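Local coordinates for protein WYL1 (Ruminococcus sp., PDB 6OAW) that serves as a WYL-domain accessory protein with a modulatory role in the Type VI-D CRISPR-Cas system, at residues V17-E22 against I137-Y142; Q24-S29 against A167-Y172; S201-F206 against R222-R227; D308-Y313 against S348-V353. One frame throughout, in Å; residues are numbered along the deposited sequence.

Interaction 1. Residues V17-E22 against I137-Y142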
loop_
_atom_site.group_PDB
_atom_site.type_symbol
_atom_site.label_atom_id
_atom_site.label_comp_id
_atom_site.label_asym_id
_atom_site.label_seq_id
_atom_site.Cartn_x
_atom_site.Cartn_y
_atom_site.Cartn_z
ATOM N N VAL B 17 -26.033 38.419 2.240
ATOM C CA VAL B 17 -27.193 37.517 1.950
ATOM C C VAL B 17 -26.936 36.196 2.670
ATOM O O VAL B 17 -25.821 35.693 2.621
ATOM C CB VAL B 17 -27.392 37.322 0.434
ATOM N N PRO B 18 -27.910 35.608 3.401
ATOM C CA PRO B 18 -27.759 34.251 3.934
ATOM C C PRO B 18 -27.124 33.273 2.928
ATOM O O PRO B 18 -27.486 33.305 1.787
ATOM C CB PRO B 18 -29.218 33.860 4.243
ATOM C CG PRO B 18 -29.879 35.164 4.633
ATOM C CD PRO B 18 -29.183 36.223 3.799
ATOM N N TYR B 19 -26.188 32.434 3.355
ATOM C CA TYR B 19 -25.546 31.407 2.482
ATOM C C TYR B 19 -26.484 30.206 2.273
ATOM O O TYR B 19 -27.043 29.708 3.247
ATOM C CB TYR B 19 -24.216 30.941 3.074
ATOM C CG TYR B 19 -23.561 29.848 2.266
ATOM C CD1 TYR B 19 -23.059 30.096 0.997
ATOM C CD2 TYR B 19 -23.499 28.552 2.742
ATOM C CE1 TYR B 19 -22.494 29.089 0.233
ATOM C CE2 TYR B 19 -22.924 27.540 1.997
ATOM C CZ TYR B 19 -22.429 27.803 0.735
ATOM O OH TYR B 19 -21.858 26.781 0.026
ATOM N N ILE B 20 -26.649 29.740 1.036
ATOM C CA ILE B 20 -27.349 28.456 0.724
ATOM C C ILE B 20 -26.307 27.505 0.134
ATOM O O ILE B 20 -25.691 27.890 -0.865
ATOM C CB ILE B 20 -28.530 28.677 -0.239
ATOM N N ALA B 21 -26.115 26.340 0.752
ATOM C CA ALA B 21 -25.119 25.310 0.376
ATOM C C ALA B 21 -25.397 24.791 -1.034
ATOM O O ALA B 21 -26.452 24.204 -1.236
ATOM C CB ALA B 21 -25.130 24.180 1.379
ATOM N N GLU B 22 -24.460 24.999 -1.959
ATOM C CA GLU B 22 -24.488 24.355 -3.301
ATOM C C GLU B 22 -23.808 22.979 -3.223
ATOM O O GLU B 22 -22.885 22.823 -2.409
ATOM C CB GLU B 22 -23.862 25.283 -4.350
ATOM C CG GLU B 22 -22.344 25.288 -4.400
ATOM C CD GLU B 22 -21.820 26.172 -5.521
ATOM O OE1 GLU B 22 -22.641 26.735 -6.249
ATOM O OE2 GLU B 22 -20.599 26.300 -5.662
ATOM N N ILE B 137 -21.340 21.841 -0.036
ATOM C CA ILE B 137 -20.306 22.851 0.360
ATOM C C ILE B 137 -20.857 23.733 1.493
ATOM O O ILE B 137 -21.654 24.640 1.192
ATOM C CB ILE B 137 -19.879 23.746 -0.823
ATOM C CG1 ILE B 137 -19.597 22.993 -2.127
ATOM C CG2 ILE B 137 -18.703 24.617 -0.404
ATOM C CD1 ILE B 137 -18.445 22.067 -2.046
ATOM N N CYS B 138 -20.390 23.525 2.732
ATOM C CA CYS B 138 -20.690 24.380 3.911
ATOM C C CYS B 138 -20.082 25.775 3.711
ATOM O O CYS B 138 -19.199 25.969 2.834
ATOM C CB CYS B 138 -20.231 23.763 5.233
ATOM S SG CYS B 138 -18.433 23.652 5.476
ATOM N N ARG B 139 -20.556 26.732 4.494
ATOM C CA ARG B 139 -20.125 28.144 4.372
ATOM C C ARG B 139 -18.601 28.244 4.526
ATOM O O ARG B 139 -18.006 28.982 3.732
ATOM C CB ARG B 139 -20.854 29.020 5.392
ATOM C CG ARG B 139 -20.914 30.490 5.001
ATOM C CD ARG B 139 -21.687 31.266 6.052
ATOM N NE ARG B 139 -20.933 31.321 7.290
ATOM C CZ ARG B 139 -21.374 31.828 8.430
ATOM N NH1 ARG B 139 -22.589 32.348 8.515
ATOM N NH2 ARG B 139 -20.581 31.821 9.486
ATOM N N ASP B 140 -17.996 27.560 5.504
ATOM C CA ASP B 140 -16.529 27.644 5.768
ATOM C C ASP B 140 -15.762 27.127 4.548
ATOM O O ASP B 140 -14.801 27.806 4.146
ATOM C CB ASP B 140 -16.107 26.912 7.046
ATOM C CG ASP B 140 -16.518 27.650 8.306
ATOM O OD1 ASP B 140 -16.850 28.839 8.201
ATOM O OD2 ASP B 140 -16.549 27.029 9.373
ATOM N N LEU B 141 -16.184 26.006 3.960
ATOM C CA LEU B 141 -15.515 25.443 2.757
ATOM C C LEU B 141 -15.752 26.387 1.576
ATOM O O LEU B 141 -14.820 26.580 0.790
ATOM C CB LEU B 141 -16.005 24.030 2.434
ATOM C CG LEU B 141 -15.282 23.376 1.247
ATOM C CD1 LEU B 141 -13.777 23.300 1.470
ATOM C CD2 LEU B 141 -15.816 21.986 0.964
ATOM N N TYR B 142 -16.935 26.980 1.447
ATOM C CA TYR B 142 -17.220 27.908 0.324
ATOM C C TYR B 142 -16.207 29.049 0.358
ATOM O O TYR B 142 -15.642 29.367 -0.703
ATOM C CB TYR B 142 -18.646 28.467 0.332
ATOM C CG TYR B 142 -18.933 29.228 -0.939
ATOM C CD1 TYR B 142 -18.560 30.556 -1.061
ATOM C CD2 TYR B 142 -19.446 28.589 -2.057
ATOM C CE1 TYR B 142 -18.759 31.252 -2.242
ATOM C CE2 TYR B 142 -19.633 29.263 -3.248
ATOM C CZ TYR B 142 -19.283 30.597 -3.341
ATOM O OH TYR B 142 -19.460 31.259 -4.516
#

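Interaction 2. Residues Q24-S29 against A167-Y172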
loop_
_atom_site.group_PDB
_atom_site.type_symbol
_atom_site.label_atom_id
_atom_site.label_comp_id
_atom_site.label_asym_id
_atom_site.label_seq_id
_atom_site.Cartn_x
_atom_site.Cartn_y
_atom_site.Cartn_z
ATOM N N GLN B 24 -21.599 20.048 -5.131
ATOM C CA GLN B 24 -20.637 19.665 -6.193
ATOM C C GLN B 24 -20.607 18.135 -6.333
ATOM O O GLN B 24 -20.334 17.450 -5.323
ATOM C CB GLN B 24 -19.247 20.207 -5.869
ATOM C CG GLN B 24 -18.370 20.360 -7.099
ATOM C CD GLN B 24 -18.622 21.634 -7.867
ATOM O OE1 GLN B 24 -19.525 22.438 -7.579
ATOM N NE2 GLN B 24 -17.807 21.828 -8.887
ATOM N N SER B 25 -20.909 17.639 -7.538
ATOM C CA SER B 25 -20.744 16.230 -7.975
ATOM C C SER B 25 -19.254 15.966 -8.234
ATOM O O SER B 25 -18.677 16.650 -9.066
ATOM C CB SER B 25 -21.566 15.929 -9.202
ATOM O OG SER B 25 -22.809 15.344 -8.858
ATOM N N ILE B 26 -18.656 15.034 -7.499
ATOM C CA ILE B 26 -17.244 14.617 -7.690
ATOM C C ILE B 26 -17.247 13.204 -8.247
ATOM O O ILE B 26 -17.740 12.286 -7.607
ATOM C CB ILE B 26 -16.458 14.727 -6.378
ATOM C CG1 ILE B 26 -16.686 16.083 -5.707
ATOM C CG2 ILE B 26 -14.978 14.484 -6.635
ATOM C CD1 ILE B 26 -16.379 16.087 -4.230
ATOM N N PRO B 27 -16.724 12.993 -9.470
ATOM C CA PRO B 27 -16.601 11.652 -10.041
ATOM C C PRO B 27 -15.326 10.952 -9.542
ATOM O O PRO B 27 -14.247 11.351 -9.868
ATOM C CB PRO B 27 -16.626 11.941 -11.548
ATOM C CG PRO B 27 -15.985 13.320 -11.694
ATOM C CD PRO B 27 -16.240 14.038 -10.383
ATOM N N LEU B 28 -15.508 9.933 -8.705
ATOM C CA LEU B 28 -14.425 9.163 -8.043
ATOM C C LEU B 28 -14.360 7.782 -8.667
ATOM O O LEU B 28 -15.415 7.240 -8.994
ATOM C CB LEU B 28 -14.726 9.072 -6.552
ATOM C CG LEU B 28 -14.625 10.399 -5.815
ATOM C CD1 LEU B 28 -14.902 10.213 -4.329
ATOM C CD2 LEU B 28 -13.254 11.002 -6.046
ATOM N N SER B 29 -13.137 7.284 -8.856
ATOM C CA SER B 29 -12.867 5.876 -9.223
ATOM C C SER B 29 -13.608 5.006 -8.215
ATOM O O SER B 29 -13.776 5.389 -7.061
ATOM C CB SER B 29 -11.399 5.588 -9.274
ATOM O OG SER B 29 -10.773 5.669 -7.984
ATOM N N ALA B 167 -8.970 15.130 -7.492
ATOM C CA ALA B 167 -7.528 14.910 -7.245
ATOM C C ALA B 167 -7.299 14.748 -5.739
ATOM O O ALA B 167 -6.557 13.863 -5.349
ATOM C CB ALA B 167 -6.733 16.042 -7.822
ATOM N N VAL B 168 -7.921 15.587 -4.922
ATOM C CA VAL B 168 -7.765 15.501 -3.446
ATOM C C VAL B 168 -8.189 14.096 -2.971
ATOM O O VAL B 168 -7.421 13.491 -2.208
ATOM C CB VAL B 168 -8.545 16.615 -2.734
ATOM C CG1 VAL B 168 -8.717 16.330 -1.247
ATOM C CG2 VAL B 168 -7.879 17.953 -2.928
ATOM N N TYR B 169 -9.351 13.594 -3.404
ATOM C CA TYR B 169 -9.968 12.370 -2.815
ATOM C C TYR B 169 -9.321 11.132 -3.431
ATOM O O TYR B 169 -9.152 10.166 -2.689
ATOM C CB TYR B 169 -11.500 12.425 -2.894
ATOM C CG TYR B 169 -12.051 13.570 -2.085
ATOM C CD1 TYR B 169 -11.736 13.706 -0.742
ATOM C CD2 TYR B 169 -12.762 14.588 -2.686
ATOM C CE1 TYR B 169 -12.163 14.795 0.002
ATOM C CE2 TYR B 169 -13.187 15.691 -1.964
ATOM C CZ TYR B 169 -12.892 15.800 -0.614
ATOM O OH TYR B 169 -13.348 16.893 0.072
ATOM N N GLU B 170 -8.939 11.175 -4.713
ATOM C CA GLU B 170 -8.173 10.068 -5.347
ATOM C C GLU B 170 -6.822 9.951 -4.636
ATOM O O GLU B 170 -6.388 8.808 -4.372
ATOM C CB GLU B 170 -7.936 10.252 -6.845
ATOM C CG GLU B 170 -9.193 10.266 -7.673
ATOM C CD GLU B 170 -9.845 8.939 -8.012
ATOM O OE1 GLU B 170 -9.363 7.869 -7.556
ATOM O OE2 GLU B 170 -10.873 8.973 -8.732
ATOM N N ASP B 171 -6.174 11.062 -4.312
ATOM C CA ASP B 171 -4.868 11.007 -3.598
ATOM C C ASP B 171 -5.076 10.497 -2.161
ATOM O O ASP B 171 -4.295 9.657 -1.714
ATOM C CB ASP B 171 -4.163 12.354 -3.541
ATOM C CG ASP B 171 -3.381 12.704 -4.779
ATOM O OD1 ASP B 171 -3.397 11.897 -5.729
ATOM O OD2 ASP B 171 -2.816 13.807 -4.783
ATOM N N TYR B 172 -6.091 10.997 -1.464
ATOM C CA TYR B 172 -6.461 10.504 -0.116
ATOM C C TYR B 172 -6.490 8.970 -0.140
ATOM O O TYR B 172 -5.761 8.331 0.631
ATOM C CB TYR B 172 -7.808 11.070 0.328
ATOM C CG TYR B 172 -8.284 10.439 1.605
ATOM C CD1 TYR B 172 -7.766 10.819 2.832
ATOM C CD2 TYR B 172 -9.196 9.394 1.562
ATOM C CE1 TYR B 172 -8.194 10.220 4.002
ATOM C CE2 TYR B 172 -9.639 8.788 2.716
ATOM C CZ TYR B 172 -9.134 9.198 3.938
ATOM O OH TYR B 172 -9.618 8.565 5.047
#

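Interaction 3. Residues S201-F206 against R222-R227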
loop_
_atom_site.group_PDB
_atom_site.type_symbol
_atom_site.label_atom_id
_atom_site.label_comp_id
_atom_site.label_asym_id
_atom_site.label_seq_id
_atom_site.Cartn_x
_atom_site.Cartn_y
_atom_site.Cartn_z
ATOM N N SER B 201 11.607 19.315 26.531
ATOM C CA SER B 201 12.279 18.254 27.330
ATOM C C SER B 201 11.942 18.379 28.817
ATOM O O SER B 201 12.427 17.533 29.589
ATOM C CB SER B 201 13.758 18.324 27.120
ATOM O OG SER B 201 14.065 17.974 25.788
ATOM N N ARG B 202 11.152 19.388 29.191
ATOM C CA ARG B 202 10.926 19.801 30.603
ATOM C C ARG B 202 9.646 19.128 31.129
ATOM O O ARG B 202 9.560 18.918 32.352
ATOM C CB ARG B 202 10.856 21.333 30.709
ATOM C CG ARG B 202 12.189 22.048 30.528
ATOM C CD ARG B 202 12.196 23.464 31.075
ATOM N N TYR B 203 8.695 18.790 30.248
ATOM C CA TYR B 203 7.443 18.071 30.596
ATOM C C TYR B 203 6.817 18.750 31.815
ATOM O O TYR B 203 6.429 18.044 32.770
ATOM C CB TYR B 203 7.726 16.579 30.774
ATOM C CG TYR B 203 8.241 15.986 29.493
ATOM C CD1 TYR B 203 7.396 15.809 28.404
ATOM C CD2 TYR B 203 9.587 15.705 29.333
ATOM C CE1 TYR B 203 7.878 15.335 27.196
ATOM C CE2 TYR B 203 10.075 15.196 28.142
ATOM C CZ TYR B 203 9.222 15.030 27.068
ATOM O OH TYR B 203 9.720 14.552 25.892
ATOM N N TYR B 204 6.703 20.082 31.755
ATOM C CA TYR B 204 6.102 20.939 32.807
ATOM C C TYR B 204 4.606 20.626 32.959
ATOM O O TYR B 204 4.070 20.742 34.094
ATOM C CB TYR B 204 6.289 22.415 32.446
ATOM C CG TYR B 204 7.485 23.073 33.083
ATOM C CD1 TYR B 204 7.741 22.898 34.435
ATOM C CD2 TYR B 204 8.327 23.910 32.364
ATOM C CE1 TYR B 204 8.815 23.514 35.057
ATOM C CE2 TYR B 204 9.408 24.536 32.970
ATOM C CZ TYR B 204 9.653 24.337 34.323
ATOM O OH TYR B 204 10.701 24.928 34.971
ATOM N N SER B 205 3.941 20.241 31.858
ATOM C CA SER B 205 2.459 20.246 31.752
ATOM C C SER B 205 1.907 18.894 31.280
ATOM O O SER B 205 2.619 18.130 30.600
ATOM C CB SER B 205 2.000 21.364 30.856
ATOM O OG SER B 205 2.653 22.581 31.183
ATOM N N PHE B 206 0.652 18.630 31.632
ATOM C CA PHE B 206 -0.171 17.497 31.150
ATOM C C PHE B 206 -1.390 18.086 30.444
ATOM O O PHE B 206 -1.677 19.276 30.682
ATOM C CB PHE B 206 -0.585 16.590 32.314
ATOM C CG PHE B 206 -1.596 17.189 33.265
ATOM C CD1 PHE B 206 -1.196 17.954 34.351
ATOM C CD2 PHE B 206 -2.952 16.961 33.084
ATOM C CE1 PHE B 206 -2.132 18.489 35.221
ATOM C CE2 PHE B 206 -3.892 17.506 33.940
ATOM C CZ PHE B 206 -3.476 18.265 35.012
ATOM N N ARG B 222 -5.262 11.886 32.435
ATOM C CA ARG B 222 -4.200 12.905 32.258
ATOM C C ARG B 222 -3.076 12.276 31.437
ATOM O O ARG B 222 -2.650 11.151 31.770
ATOM C CB ARG B 222 -3.740 13.421 33.618
ATOM C CG ARG B 222 -4.826 14.180 34.367
ATOM C CD ARG B 222 -4.317 14.811 35.644
ATOM N NE ARG B 222 -4.053 13.768 36.620
ATOM C CZ ARG B 222 -3.185 13.867 37.625
ATOM N NH1 ARG B 222 -2.458 14.960 37.791
ATOM N NH2 ARG B 222 -3.033 12.853 38.457
ATOM N N LEU B 223 -2.669 12.958 30.361
ATOM C CA LEU B 223 -1.581 12.521 29.456
ATOM C C LEU B 223 -0.453 13.539 29.498
ATOM O O LEU B 223 -0.740 14.736 29.466
ATOM C CB LEU B 223 -2.099 12.438 28.026
ATOM C CG LEU B 223 -3.264 11.485 27.792
ATOM C CD1 LEU B 223 -3.708 11.581 26.346
ATOM C CD2 LEU B 223 -2.880 10.057 28.145
ATOM N N ILE B 224 0.783 13.047 29.508
ATOM C CA ILE B 224 2.012 13.826 29.190
ATOM C C ILE B 224 2.525 13.274 27.867
ATOM O O ILE B 224 3.170 12.229 27.853
ATOM C CB ILE B 224 3.059 13.734 30.318
ATOM C CG1 ILE B 224 2.462 14.062 31.693
ATOM C CG2 ILE B 224 4.239 14.645 29.982
ATOM C CD1 ILE B 224 3.388 13.788 32.854
ATOM N N PRO B 225 2.172 13.892 26.720
ATOM C CA PRO B 225 2.539 13.362 25.410
ATOM C C PRO B 225 4.055 13.255 25.243
ATOM O O PRO B 225 4.744 14.106 25.751
ATOM C CB PRO B 225 2.002 14.405 24.418
ATOM C CG PRO B 225 0.911 15.113 25.188
ATOM C CD PRO B 225 1.412 15.147 26.616
ATOM N N TYR B 226 4.532 12.241 24.528
ATOM C CA TYR B 226 5.964 12.095 24.168
ATOM C C TYR B 226 6.132 12.169 22.644
ATOM O O TYR B 226 6.799 13.064 22.143
ATOM C CB TYR B 226 6.549 10.813 24.761
ATOM C CG TYR B 226 8.037 10.756 24.577
ATOM C CD1 TYR B 226 8.907 11.361 25.470
ATOM C CD2 TYR B 226 8.562 10.179 23.439
ATOM C CE1 TYR B 226 10.275 11.357 25.250
ATOM C CE2 TYR B 226 9.925 10.150 23.209
ATOM C CZ TYR B 226 10.780 10.753 24.112
ATOM O OH TYR B 226 12.108 10.692 23.870
ATOM N N ARG B 227 5.529 11.243 21.908
ATOM C CA ARG B 227 5.622 11.252 20.426
ATOM C C ARG B 227 4.491 10.406 19.854
ATOM O O ARG B 227 4.125 9.392 20.493
ATOM C CB ARG B 227 6.988 10.737 19.967
ATOM C CG ARG B 227 7.288 11.012 18.497
ATOM C CD ARG B 227 8.522 10.262 17.992
ATOM N NE ARG B 227 9.728 10.674 18.704
ATOM C CZ ARG B 227 10.839 9.936 18.844
ATOM N NH1 ARG B 227 10.937 8.727 18.310
ATOM N NH2 ARG B 227 11.852 10.422 19.531
#

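Interaction 4. Residues D308-Y313 against S348-V353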
loop_
_atom_site.group_PDB
_atom_site.type_symbol
_atom_site.label_atom_id
_atom_site.label_comp_id
_atom_site.label_asym_id
_atom_site.label_seq_id
_atom_site.Cartn_x
_atom_site.Cartn_y
_atom_site.Cartn_z
ATOM N N ASP B 308 5.878 -11.967 30.004
ATOM C CA ASP B 308 5.666 -13.317 30.593
ATOM C C ASP B 308 6.197 -14.390 29.632
ATOM O O ASP B 308 6.365 -14.073 28.443
ATOM C CB ASP B 308 4.179 -13.532 30.901
ATOM C CG ASP B 308 3.803 -13.266 32.356
ATOM O OD1 ASP B 308 4.713 -13.078 33.211
ATOM O OD2 ASP B 308 2.598 -13.288 32.643
ATOM N N ILE B 309 6.454 -15.597 30.123
ATOM C CA ILE B 309 7.004 -16.723 29.318
ATOM C C ILE B 309 5.847 -17.382 28.585
ATOM O O ILE B 309 4.821 -17.566 29.207
ATOM C CB ILE B 309 7.728 -17.765 30.195
ATOM C CG1 ILE B 309 8.805 -17.133 31.089
ATOM C CG2 ILE B 309 8.272 -18.890 29.309
ATOM C CD1 ILE B 309 10.010 -16.637 30.317
ATOM N N SER B 310 5.997 -17.614 27.285
ATOM C CA SER B 310 5.143 -18.509 26.479
ATOM C C SER B 310 6.068 -19.625 26.024
ATOM O O SER B 310 7.144 -19.299 25.513
ATOM C CB SER B 310 4.462 -17.858 25.281
ATOM O OG SER B 310 3.556 -16.852 25.665
ATOM N N LYS B 311 5.660 -20.878 26.223
ATOM C CA LYS B 311 6.394 -22.052 25.726
ATOM C C LYS B 311 5.738 -22.480 24.419
ATOM O O LYS B 311 4.498 -22.755 24.419
ATOM C CB LYS B 311 6.407 -23.132 26.802
ATOM C CG LYS B 311 7.362 -22.845 27.944
ATOM C CD LYS B 311 7.329 -23.906 29.015
ATOM C CE LYS B 311 8.068 -23.493 30.266
ATOM N NZ LYS B 311 8.447 -24.700 31.027
ATOM N N VAL B 312 6.524 -22.505 23.344
ATOM C CA VAL B 312 6.045 -22.906 21.990
ATOM C C VAL B 312 6.967 -23.979 21.425
ATOM O O VAL B 312 8.146 -23.712 21.300
ATOM C CB VAL B 312 5.957 -21.711 21.024
ATOM C CG1 VAL B 312 5.274 -22.121 19.738
ATOM C CG2 VAL B 312 5.214 -20.563 21.659
ATOM N N TYR B 313 6.411 -25.148 21.104
ATOM C CA TYR B 313 7.130 -26.224 20.384
ATOM C C TYR B 313 7.121 -25.861 18.903
ATOM O O TYR B 313 6.008 -25.700 18.346
ATOM C CB TYR B 313 6.492 -27.589 20.609
ATOM C CG TYR B 313 7.236 -28.714 19.948
ATOM C CD1 TYR B 313 8.292 -29.334 20.586
ATOM C CD2 TYR B 313 6.890 -29.156 18.681
ATOM C CE1 TYR B 313 8.999 -30.355 19.980
ATOM C CE2 TYR B 313 7.576 -30.191 18.068
ATOM C CZ TYR B 313 8.644 -30.781 18.714
ATOM O OH TYR B 313 9.324 -31.818 18.122
ATOM N N SER B 348 7.983 -12.079 24.531
ATOM C CA SER B 348 6.977 -11.113 24.033
ATOM C C SER B 348 5.700 -11.341 24.825
ATOM O O SER B 348 5.456 -12.438 25.297
ATOM C CB SER B 348 6.700 -11.273 22.555
ATOM O OG SER B 348 7.902 -11.224 21.813
ATOM N N PRO B 349 4.829 -10.327 24.964
ATOM C CA PRO B 349 3.553 -10.525 25.646
ATOM C C PRO B 349 2.807 -11.748 25.116
ATOM O O PRO B 349 2.805 -12.034 23.920
ATOM C CB PRO B 349 2.808 -9.219 25.351
ATOM C CG PRO B 349 3.920 -8.198 25.178
ATOM C CD PRO B 349 5.039 -8.949 24.494
ATOM N N PRO B 350 2.218 -12.569 26.017
ATOM C CA PRO B 350 1.521 -13.789 25.598
ATOM C C PRO B 350 0.510 -13.578 24.457
ATOM O O PRO B 350 0.313 -14.470 23.615
ATOM C CB PRO B 350 0.790 -14.233 26.883
ATOM C CG PRO B 350 1.605 -13.658 28.023
ATOM C CD PRO B 350 2.267 -12.406 27.484
ATOM N N ILE B 351 -0.169 -12.435 24.449
ATOM C CA ILE B 351 -1.212 -12.142 23.420
ATOM C C ILE B 351 -0.564 -12.091 22.022
ATOM O O ILE B 351 -1.206 -12.636 21.064
ATOM C CB ILE B 351 -2.027 -10.878 23.733
ATOM C CG1 ILE B 351 -3.154 -10.737 22.708
ATOM C CG2 ILE B 351 -1.144 -9.649 23.756
ATOM C CD1 ILE B 351 -4.178 -9.703 23.069
ATOM N N GLN B 352 0.661 -11.545 21.909
ATOM C CA GLN B 352 1.378 -11.419 20.614
ATOM C C GLN B 352 1.846 -12.800 20.182
ATOM O O GLN B 352 1.756 -13.116 18.991
ATOM C CB GLN B 352 2.552 -10.461 20.725
ATOM C CG GLN B 352 3.344 -10.298 19.435
ATOM C CD GLN B 352 4.516 -9.367 19.670
ATOM O OE1 GLN B 352 4.610 -8.710 20.707
ATOM N NE2 GLN B 352 5.441 -9.348 18.728
ATOM N N VAL B 353 2.320 -13.620 21.120
ATOM C CA VAL B 353 2.710 -15.034 20.809
ATOM C C VAL B 353 1.503 -15.751 20.178
ATOM O O VAL B 353 1.666 -16.395 19.131
ATOM C CB VAL B 353 3.228 -15.768 22.066
ATOM C CG1 VAL B 353 3.774 -17.145 21.733
ATOM C CG2 VAL B 353 4.310 -14.956 22.743
HETATM O O HOH W 1 5.153 -14.897 26.121
#

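Interaction 1. Residues V17-E22 against I137-Y142
The phenol ring of Y19 overlaps the first turn of helix 139-145, with R139 on one flank and Y142 on another. R139 CA makes an off-centre CH-pi contact with the Y19 ring, 4.1 Å from its centroid, while the CG of that arginine runs back past the tyrosine's CB. With CG anti to the backbone N (chi1 177°), the Y19 side chain reaches straight across from its loop. Its CE1 meets Y142 CG at 3.8 Å, the two ring planes inclined at 49°, a pairing that is neither stacked nor edge-to-face. The Y19 OH donates to I137 O, which lies near the ring plane; the modelled length is very short, so its exact value is doubtful. Firmer evidence comes from the backbone, where I137 N donates to E22 O at 3.0 Å, nearly straight (168°). E22 also brings OE2 to the edge of the Y142 ring, 3.9 Å from CE2. Y142 itself is anchored through its hydroxyl to P11 O, and C138 SG caps the helix start at L141 N. The contact thus leans the loop before strand 23-28 on helix 139-145, whose L141 packs against helix 55-71, just past the antiparallel pair 23-28 and 131-136.

Interaction 2. Residues Q24-S29 against A167-Y172
S29 and E170 grip each other through two bonds at one end of this contact, whereas the apolar remainder touches at only a few points. S29 N donates to E170 OE2 at 2.8 Å, almost straight at 173° and on the syn side, somewhat out of the carboxylate plane. S29 OG donates to E170 OE1 at 2.6 Å, which receives it on its syn lone pair. The glutamate reaches this position by bending at its second torsion (chi2 -79°), which turns the carboxylate back past L28. K166 adds a salt bridge to OE2, so that oxygen is shared between a backbone N-H and a charge. Cutting E170 back to alanine removes the carboxylate, which would probably leave S29 N and K166 without that partner and the serine hydroxyl freer to turn. Looser, though buried, is the hydrophobic part: I26 CD1 meets Y169 CE2 obliquely at 3.9 Å, and L28 CD2 reaches Y169 CB, while the tyrosine hydroxyl is held by L59 O. P27, partly exposed, directs its ring away from the helix. The axes of strand 24-28 and helix 167-172 cross at -38°. S29 is the N-cap of helix 30-44, its OG accepting from A32 N; strand 23-28, leading into helices 30-44 and 55-71, pairs antiparallel with 131-136, itself followed by helices 139-145 and 151-156, which resembles a ribbon-helix-helix pair within one chain.

Interaction 3. Residues S201-F206 against R222-R227
This is a contact of aromatic rings with aliphatic chains across the beta hairpin of strands 205-211 and 219-230, in a curled antiparallel sheet consistent with the Sm-like barrel of a WYL domain. F206 supplies one half of it. Its CG sits between the backbone N and the carbonyl carbon (chi1 70°), and the ring presents a face to the aliphatic part of R222, CE2 lying 3.2 Å from R222 CD. Beyond that methylene the guanidinium stands nearly perpendicular to the ring, with CZ 5.2 Å from the centroid, at most a weak cation-pi attraction. Salt bridges to E275 and D244 hold the charged end instead. Nearer the backbone, F206 CB lies 4.0 Å from I224 CG1.

The second half belongs to Y203, in the loop before strand 205-211. Its CD1 packs on I224 CG2 at 3.7 Å, and P225 O comes to the ring's edge near CE1. The Y203 OH reaches the Y226 ring obliquely, 3.3 Å from CE1. Y226 and R227 together form a classic beta bulge against strand 237-243. I224 therefore serves both halves, CG1 against the phenylalanine and CG2 against the tyrosine. Cohesion between the side chains thus comes from carbon surfaces, while the arginine's charge is probably balanced by E275 and D244.

Interaction 4. Residues D308-Y313 against S348-V353
V353 turns both of its methyls on the strand 310-314; both reach S310, but only CG1 also reaches V312. CG1, anti to the backbone N (chi1 -173°), comes 3.7 Å from V312 CG2; these two valines run past each other in opposite directions, so their flanks touch. The same CG1 also lies against S310 CB. CG2 takes the polar side of the serine, 3.6 Å from S310 OG. Set beside the backbone N at chi1 -64°, that hydroxyl fits between V353 and the first helical residue, 3.7 Å from P350 CA. Shortening V353 to alanine takes away both methyls, which is likely to open a gap over S310 CB and the V312 methyl, leaving the helix to rest on the strand mainly through P350.

Nearer the start of both segments, the P350 ring offers CG to D308 CB at 3.9 Å, a slight touch at the exposed D308. P349 is the N-cap residue, and its carbonyl oxygen accepts from both Q352 N and V353 N, which fixes the first turn. The start of the helix packs on strand 310-314, the central strand of a three-stranded antiparallel sheet, between 342-346 and 364-368.

One water bridges the polar atoms beside S310. It donates to D308 O at 2.7 Å and to S348 O at 2.6 Å, and is hydrogen-bonded to S310 OG at 2.6 Å. With more acceptors nearby than protons, its bonds probably compete. The chemistry is thus divided: methyl groups join helix and strand directly, while the backbone carbonyls of both segments, which would probably repel at closer range, meet through water.

The four contacts are spread along the chain as a series of separate modules. Interactions 1 and 2 belong together in the N-terminal helical part: their pairings alternate along the sequence and their centres are 20 Å apart, interaction 1 just before strand 23-28 and just after 131-136, interaction 2 along strand 23-28. Interaction 3 follows, its centre about 39 Å from that of interaction 2, within the central six-stranded sheet that probably forms the WYL domain. Interaction 4 comes last, in the C-terminal three-stranded sheet with its helices, its centre about 32 Å from that of interaction 3 and about 56 Å from that of interaction 1. Neither later contact touches another, consistent with an elongated protein whose domains are each held by their own local packing.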